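Local coordinates for protein beta-lactamase (Klebsiella pneumoniae, PDB 6KBY) that probably hydrolyses the beta-lactam ring of antibiotics to a substituted beta-amino acid, as a class C enzyme, and binds adenosine monophosphate in its active-site pocket, at residues 15-20 / 46-50; 75-79 / 237-241. One frame throughout, in Å; residues are numbered along the deposited sequence.

Contact 1: 15-20 / 46-50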
ATOM      1  N   ILE A  15       7.773  24.564  -1.983  1.00  9.84           N
ATOM      2  CA  ILE A  15       7.056  23.294  -1.941  1.00  9.48           C
ATOM      3  C   ILE A  15       5.681  23.474  -1.312  1.00  9.94           C
ATOM      4  O   ILE A  15       4.673  22.973  -1.827  1.00  9.72           O
ATOM      5  CB  ILE A  15       7.903  22.228  -1.217  1.00 11.29           C
ATOM      6  CG1 ILE A  15       9.180  21.953  -2.013  1.00 11.04           C
ATOM      7  CG2 ILE A  15       7.101  20.956  -1.021  1.00 12.59           C
ATOM      8  CD1 ILE A  15      10.196  21.096  -1.280  1.00 13.50           C
ATOM      9  N   LYS A  16       5.611  24.214  -0.206  1.00 10.43           N
ATOM     10  CA  LYS A  16       4.317  24.451   0.425  1.00 10.54           C
ATOM     11  C   LYS A  16       3.357  25.142  -0.532  1.00 10.25           C
ATOM     12  O   LYS A  16       2.176  24.786  -0.597  1.00 10.18           O
ATOM     13  CB  LYS A  16       4.481  25.266   1.709  1.00 12.23           C
ATOM     14  CG  LYS A  16       3.164  25.515   2.430  1.00 14.48           C
ATOM     15  CD  LYS A  16       3.378  26.207   3.762  1.00 17.34           C
ATOM     16  CE  LYS A  16       2.085  26.278   4.557  1.00 20.27           C
ATOM     17  NZ  LYS A  16       1.053  27.116   3.880  1.00 20.08           N
ATOM     18  N   ASP A  17       3.845  26.133  -1.289  1.00 10.41           N
ATOM     19  CA  ASP A  17       2.986  26.810  -2.257  1.00  9.95           C
ATOM     20  C   ASP A  17       2.473  25.832  -3.304  1.00  8.73           C
ATOM     21  O   ASP A  17       1.286  25.841  -3.654  1.00  9.75           O
ATOM     22  CB  ASP A  17       3.749  27.946  -2.939  1.00 11.45           C
ATOM     23  CG  ASP A  17       4.044  29.109  -2.011  1.00 16.25           C
ATOM     24  OD1 ASP A  17       3.423  29.207  -0.933  1.00 17.50           O
ATOM     25  OD2 ASP A  17       4.904  29.939  -2.380  1.00 19.35           O
ATOM     26  N   THR A  18       3.365  25.002  -3.840  1.00  8.72           N
ATOM     27  CA  THR A  18       2.950  24.019  -4.837  1.00  9.22           C
ATOM     28  C   THR A  18       1.886  23.091  -4.278  1.00  8.13           C
ATOM     29  O   THR A  18       0.873  22.814  -4.934  1.00  9.33           O
ATOM     30  CB  THR A  18       4.158  23.210  -5.304  1.00  9.81           C
ATOM     31  OG1 THR A  18       5.089  24.091  -5.934  1.00 10.39           O
ATOM     32  CG2 THR A  18       3.733  22.127  -6.290  1.00 11.31           C
ATOM     33  N   VAL A  19       2.106  22.588  -3.065  1.00  7.96           N
ATOM     34  CA  VAL A  19       1.173  21.630  -2.476  1.00  8.74           C
ATOM     35  C   VAL A  19      -0.152  22.306  -2.136  1.00  8.16           C
ATOM     36  O   VAL A  19      -1.224  21.822  -2.517  1.00  8.80           O
ATOM     37  CB  VAL A  19       1.809  20.928  -1.260  1.00  8.94           C
ATOM     38  CG1 VAL A  19       0.816  19.966  -0.613  1.00  9.62           C
ATOM     39  CG2 VAL A  19       3.078  20.187  -1.668  1.00  9.29           C
ATOM     40  N   ASP A  20      -0.098  23.447  -1.434  1.00  8.50           N
ATOM     41  CA  ASP A  20      -1.316  24.185  -1.091  1.00  9.90           C
ATOM     42  C   ASP A  20      -2.158  24.464  -2.328  1.00  8.52           C
ATOM     43  O   ASP A  20      -3.385  24.309  -2.313  1.00  9.32           O
ATOM     44  CB  ASP A  20      -0.956  25.537  -0.463  1.00 10.59           C
ATOM     45  CG  ASP A  20      -0.468  25.447   0.969  1.00 11.79           C
ATOM     46  OD1 ASP A  20      -0.498  24.366   1.588  1.00 13.18           O
ATOM     47  OD2 ASP A  20      -0.071  26.516   1.493  1.00 14.42           O
ATOM     48  N   TYR A  46       8.647  17.268   4.811  1.00  8.38           N
ATOM     49  CA  TYR A  46       7.674  18.341   4.927  1.00  9.36           C
ATOM     50  C   TYR A  46       6.302  17.718   5.104  1.00  9.21           C
ATOM     51  O   TYR A  46       5.928  16.819   4.344  1.00 10.63           O
ATOM     52  CB  TYR A  46       7.693  19.181   3.655  1.00 11.70           C
ATOM     53  CG  TYR A  46       9.075  19.655   3.279  1.00 10.49           C
ATOM     54  CD1 TYR A  46       9.661  20.722   3.941  1.00 13.97           C
ATOM     55  CD2 TYR A  46       9.797  19.045   2.263  1.00 12.37           C
ATOM     56  CE1 TYR A  46      10.930  21.168   3.606  1.00 15.07           C
ATOM     57  CE2 TYR A  46      11.073  19.487   1.919  1.00 13.60           C
ATOM     58  CZ  TYR A  46      11.630  20.551   2.600  1.00 10.86           C
ATOM     59  OH  TYR A  46      12.886  21.023   2.285  1.00 12.90           O
ATOM     60  N   ILE A  47       5.560  18.176   6.104  1.00  8.77           N
ATOM     61  CA  ILE A  47       4.232  17.653   6.406  1.00  9.14           C
ATOM     62  C   ILE A  47       3.258  18.816   6.354  1.00  7.99           C
ATOM     63  O   ILE A  47       3.454  19.815   7.056  1.00  9.50           O
ATOM     64  CB  ILE A  47       4.179  17.021   7.810  1.00 11.67           C
ATOM     65  CG1 ILE A  47       5.349  16.061   8.054  1.00 15.64           C
ATOM     66  CG2 ILE A  47       2.813  16.365   8.038  1.00 13.17           C
ATOM     67  CD1 ILE A  47       5.235  14.755   7.344  1.00 16.22           C
ATOM     68  N   TYR A  48       2.199  18.678   5.561  1.00  8.47           N
ATOM     69  CA  TYR A  48       1.187  19.717   5.407  1.00  8.89           C
ATOM     70  C   TYR A  48      -0.171  19.134   5.768  1.00  7.61           C
ATOM     71  O   TYR A  48      -0.585  18.117   5.200  1.00  8.72           O
ATOM     72  CB  TYR A  48       1.190  20.256   3.974  1.00 10.28           C
ATOM     73  CG  TYR A  48       2.553  20.781   3.577  1.00 11.24           C
ATOM     74  CD1 TYR A  48       3.053  21.942   4.147  1.00 14.13           C
ATOM     75  CD2 TYR A  48       3.353  20.107   2.663  1.00 13.57           C
ATOM     76  CE1 TYR A  48       4.306  22.427   3.812  1.00 15.30           C
ATOM     77  CE2 TYR A  48       4.615  20.591   2.317  1.00 12.00           C
ATOM     78  CZ  TYR A  48       5.076  21.749   2.898  1.00 12.94           C
ATOM     79  OH  TYR A  48       6.322  22.240   2.565  1.00 14.28           O
ATOM     80  N   ASN A  49      -0.857  19.767   6.715  1.00  8.30           N
ATOM     81  CA  ASN A  49      -2.149  19.304   7.200  1.00  8.78           C
ATOM     82  C   ASN A  49      -3.235  20.292   6.809  1.00  7.22           C
ATOM     83  O   ASN A  49      -3.025  21.512   6.853  1.00  9.05           O
ATOM     84  CB  ASN A  49      -2.117  19.143   8.714  1.00  9.30           C
ATOM     85  CG  ASN A  49      -1.088  18.131   9.152  1.00  9.00           C
ATOM     86  OD1 ASN A  49      -0.935  17.077   8.529  1.00  9.10           O
ATOM     87  ND2 ASN A  49      -0.351  18.454  10.207  1.00 11.38           N
ATOM     88  N   TYR A  50      -4.399  19.761   6.443  1.00  8.13           N
ATOM     89  CA  TYR A  50      -5.488  20.579   5.923  1.00  8.26           C
ATOM     90  C   TYR A  50      -6.807  20.118   6.517  1.00  8.17           C
ATOM     91  O   TYR A  50      -7.099  18.921   6.525  1.00  8.44           O
ATOM     92  CB  TYR A  50      -5.596  20.425   4.404  1.00  8.96           C
ATOM     93  CG  TYR A  50      -4.341  20.786   3.651  1.00  8.52           C
ATOM     94  CD1 TYR A  50      -3.342  19.844   3.436  1.00  8.57           C
ATOM     95  CD2 TYR A  50      -4.161  22.066   3.144  1.00  9.62           C
ATOM     96  CE1 TYR A  50      -2.192  20.166   2.738  1.00  8.94           C
ATOM     97  CE2 TYR A  50      -3.014  22.400   2.448  1.00 10.15           C
ATOM     98  CZ  TYR A  50      -2.031  21.448   2.256  1.00  9.35           C
ATOM     99  OH  TYR A  50      -0.880  21.758   1.564  1.00 11.23           O
TER

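Contact 2: 75-79 / 237-241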
ATOM      1  N   THR A  75       1.153  -3.490   0.967  1.00  6.70           N
ATOM      2  CA  THR A  75       2.607  -3.406   0.905  1.00  6.97           C
ATOM      3  C   THR A  75       3.249  -3.856   2.210  1.00  6.96           C
ATOM      4  O   THR A  75       4.402  -4.295   2.202  1.00  7.11           O
ATOM      5  CB  THR A  75       3.091  -1.996   0.528  1.00  7.97           C
ATOM      6  OG1 THR A  75       2.828  -1.068   1.594  1.00  8.13           O
ATOM      7  CG2 THR A  75       2.457  -1.504  -0.761  1.00  8.41           C
ATOM      8  N   PHE A  76       2.532  -3.740   3.332  1.00  6.97           N
ATOM      9  CA  PHE A  76       3.047  -4.258   4.595  1.00  7.31           C
ATOM     10  C   PHE A  76       3.014  -5.781   4.622  1.00  7.09           C
ATOM     11  O   PHE A  76       3.938  -6.413   5.140  1.00  7.45           O
ATOM     12  CB  PHE A  76       2.281  -3.649   5.773  1.00  8.07           C
ATOM     13  CG  PHE A  76       2.499  -2.169   5.907  1.00  7.08           C
ATOM     14  CD1 PHE A  76       1.727  -1.276   5.180  1.00  8.74           C
ATOM     15  CD2 PHE A  76       3.521  -1.666   6.694  1.00  8.82           C
ATOM     16  CE1 PHE A  76       1.948   0.089   5.265  1.00  9.05           C
ATOM     17  CE2 PHE A  76       3.747  -0.296   6.783  1.00  9.50           C
ATOM     18  CZ  PHE A  76       2.957   0.577   6.068  1.00  9.18           C
ATOM     19  N   ALA A  77       1.963  -6.385   4.063  1.00  6.78           N
ATOM     20  CA  ALA A  77       1.940  -7.836   3.920  1.00  7.22           C
ATOM     21  C   ALA A  77       3.110  -8.309   3.065  1.00  7.42           C
ATOM     22  O   ALA A  77       3.762  -9.311   3.386  1.00  7.14           O
ATOM     23  CB  ALA A  77       0.605  -8.288   3.321  1.00  7.92           C
ATOM     24  N   ALA A  78       3.403  -7.588   1.980  1.00  7.13           N
ATOM     25  CA  ALA A  78       4.544  -7.936   1.140  1.00  7.31           C
ATOM     26  C   ALA A  78       5.859  -7.742   1.879  1.00  6.94           C
ATOM     27  O   ALA A  78       6.768  -8.575   1.758  1.00  7.13           O
ATOM     28  CB  ALA A  78       4.535  -7.116  -0.148  1.00  7.63           C
ATOM     29  N   THR A  79       6.004  -6.634   2.612  1.00  7.10           N
ATOM     30  CA  THR A  79       7.233  -6.433   3.371  1.00  7.40           C
ATOM     31  C   THR A  79       7.435  -7.558   4.378  1.00  7.19           C
ATOM     32  O   THR A  79       8.556  -8.042   4.558  1.00  7.27           O
ATOM     33  CB  THR A  79       7.226  -5.059   4.046  1.00  7.49           C
ATOM     34  OG1 THR A  79       7.109  -4.034   3.050  1.00  7.41           O
ATOM     35  CG2 THR A  79       8.523  -4.827   4.816  1.00  9.14           C
ATOM     36  N   LEU A 237       4.106   7.121   7.480  1.00  7.71           N
ATOM     37  CA  LEU A 237       4.239   6.645   6.108  1.00  7.76           C
ATOM     38  C   LEU A 237       5.394   7.311   5.382  1.00  7.39           C
ATOM     39  O   LEU A 237       6.020   6.682   4.527  1.00  7.52           O
ATOM     40  CB  LEU A 237       2.942   6.825   5.332  1.00  7.51           C
ATOM     41  CG  LEU A 237       1.858   5.809   5.668  1.00  8.24           C
ATOM     42  CD1 LEU A 237       0.576   6.163   4.926  1.00  8.36           C
ATOM     43  CD2 LEU A 237       2.295   4.382   5.338  1.00  8.62           C
ATOM     44  N   LEU A 238       5.702   8.569   5.700  1.00  7.00           N
ATOM     45  CA  LEU A 238       6.881   9.165   5.085  1.00  7.25           C
ATOM     46  C   LEU A 238       8.147   8.457   5.550  1.00  6.97           C
ATOM     47  O   LEU A 238       9.082   8.263   4.765  1.00  7.63           O
ATOM     48  CB  LEU A 238       6.949  10.665   5.359  1.00  8.53           C
ATOM     49  CG  LEU A 238       7.932  11.434   4.466  1.00  8.97           C
ATOM     50  CD1 LEU A 238       7.488  11.402   3.005  1.00  9.86           C
ATOM     51  CD2 LEU A 238       8.100  12.864   4.951  1.00  9.46           C
ATOM     52  N   ARG A 239       8.192   8.050   6.821  1.00  7.13           N
ATOM     53  CA  ARG A 239       9.317   7.247   7.290  1.00  8.06           C
ATOM     54  C   ARG A 239       9.407   5.933   6.517  1.00  7.44           C
ATOM     55  O   ARG A 239      10.496   5.504   6.120  1.00  7.59           O
ATOM     56  CB  ARG A 239       9.183   6.990   8.790  1.00  9.33           C
ATOM     57  CG  ARG A 239      10.353   6.228   9.368  1.00 11.09           C
ATOM     58  CD  ARG A 239      10.314   6.105  10.886  1.00 11.78           C
ATOM     59  NE  ARG A 239      11.367   5.197  11.321  1.00 12.34           N
ATOM     60  CZ  ARG A 239      12.618   5.570  11.568  1.00 12.22           C
ATOM     61  NH1 ARG A 239      12.976   6.844  11.448  1.00 14.59           N
ATOM     62  NH2 ARG A 239      13.518   4.666  11.937  1.00 16.20           N
ATOM     63  N   TYR A 240       8.261   5.298   6.274  1.00  7.30           N
ATOM     64  CA  TYR A 240       8.213   4.065   5.486  1.00  7.34           C
ATOM     65  C   TYR A 240       8.754   4.299   4.084  1.00  7.07           C
ATOM     66  O   TYR A 240       9.496   3.465   3.546  1.00  7.43           O
ATOM     67  CB  TYR A 240       6.760   3.616   5.422  1.00  7.69           C
ATOM     68  CG  TYR A 240       6.402   2.305   4.758  1.00  7.73           C
ATOM     69  CD1 TYR A 240       6.967   1.098   5.160  1.00  8.26           C
ATOM     70  CD2 TYR A 240       5.401   2.271   3.799  1.00  7.89           C
ATOM     71  CE1 TYR A 240       6.566  -0.103   4.595  1.00  9.06           C
ATOM     72  CE2 TYR A 240       4.993   1.088   3.233  1.00  7.82           C
ATOM     73  CZ  TYR A 240       5.580  -0.097   3.634  1.00  7.64           C
ATOM     74  OH  TYR A 240       5.165  -1.299   3.101  1.00  8.93           O
ATOM     75  N   VAL A 241       8.390   5.428   3.475  1.00  7.90           N
ATOM     76  CA  VAL A 241       8.906   5.766   2.151  1.00  7.84           C
ATOM     77  C   VAL A 241      10.420   5.962   2.196  1.00  7.85           C
ATOM     78  O   VAL A 241      11.157   5.440   1.352  1.00  7.83           O
ATOM     79  CB  VAL A 241       8.166   6.999   1.602  1.00  9.01           C
ATOM     80  CG1 VAL A 241       8.875   7.565   0.376  1.00 11.22           C
ATOM     81  CG2 VAL A 241       6.719   6.640   1.278  1.00  9.94           C
TER
HETATM   82  O   HOH W   1       7.921  -1.745   1.483  1.00  7.74           O

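Contact 1: 15-20 / 46-50
Tyr46, Tyr48 and Tyr50 all point from one face of an edge strand onto Ile15, Lys16, Val19 and Asp20, packing the N-terminal helix 11-30 against the outermost strand of the antiparallel sheet in this class C beta-lactamase fold. Alternation along the strand sends every second side chain to the helix, and the helix answers with residues one turn apart. All three tyrosines keep CG beside the backbone N and anti to the carbonyl carbon (chi1 -57° in Tyr48), a shared rotamer that carries each ring out across the gap.

Tyr48 lies most deeply in the interface. The aliphatic base of Lys16 packs obliquely against its ring, CB lying 3.5 Å from CE1, while Ile15 CG2 comes obliquely against the hydroxyl and CE2, and Val19 CG1 lies near CD2. The Tyr48 hydroxyl hydrogen-bonds to Glu12, one helical turn before Lys16. Ile15 turns its other branch to Tyr46, with CD1 3.7 Å from CE2.

Lys16 suits the border because its long chain has two characters: CB and CG pack against the tyrosine, and a bend at the last torsion (chi4 -64°) delivers NZ to the syn lone pair of Asp20 OD2 in a 2.7 Å salt bridge. The same carboxylate, standing almost perpendicular to the Tyr50 ring, takes a second bond on its other oxygen: Tyr50 OH donates to the anti lone pair of Asp20 OD1 at 2.6 Å.

Contact 2: 75-79 / 237-241
Thr75 meets Tyr240 through its side-chain hydroxyl: OG1 lies 2.8 Å from Tyr240 OH, in the plane of the tyrosine ring and at its edge. A chi1 of 69° places OG1 between the backbone N and the carbonyl carbon, from where it also hydrogen-bonds to Leu72 O in the preceding turn. A small hydroxyl residue suits this buried place, since it can serve its own helix and the incoming phenol together.

Phe76 comes next and supplies the flat surface. Its ring and that of Tyr240 form an offset stack, centroids 4.2 Å apart and planes inclined by 10°. The two side chains approach from opposite directions, and Phe76 CZ sits over the centre of the tyrosine ring, 3.5 Å above it, whereas Tyr240 CZ lies toward the rim of the phenylalanine. Leu237 CD2 adds an apolar contact at the Phe76 edge, 3.9 Å from CZ.

One turn beyond Thr75, Thr79 OG1 donates to Thr75 O at 2.8 Å, reaching it from the face opposite to that used by Thr79 N. A water donates to Thr79 OG1 and is weakly bonded to Tyr240 OH.

Tyr240 thus bridges helices whose segment axes come within 13.7 Å. Helix 72-86, which begins beside the AMP-bound Ser71, is also packed by Leu184 and Leu185 of helix 176-187, while Leu237 rests on Ile332, Val343 and Leu345 of strands 328-335 and 340-346.

From the N terminus, helix 11-30 leads through strand 34-41 into strand 44-50, and contact 1 closes this short loop of 25 residues, fixing the first helix to the edge of the sheet. Only afterwards does the chain enter helix 72-86; contact 2 closes when helix 234-244 returns to it, 157 intervening residues later. The two loops therefore follow in series, neither nesting nor crossing. Contact 1 lies at the periphery of the fold, whereas contact 2 joins the helical part to the sheet-covering helix near the protein's centre. Their centres lie 22 Å apart, yet they touch: Ile47 CD1, on the strand, packs 4.2 Å from Leu238 CD2.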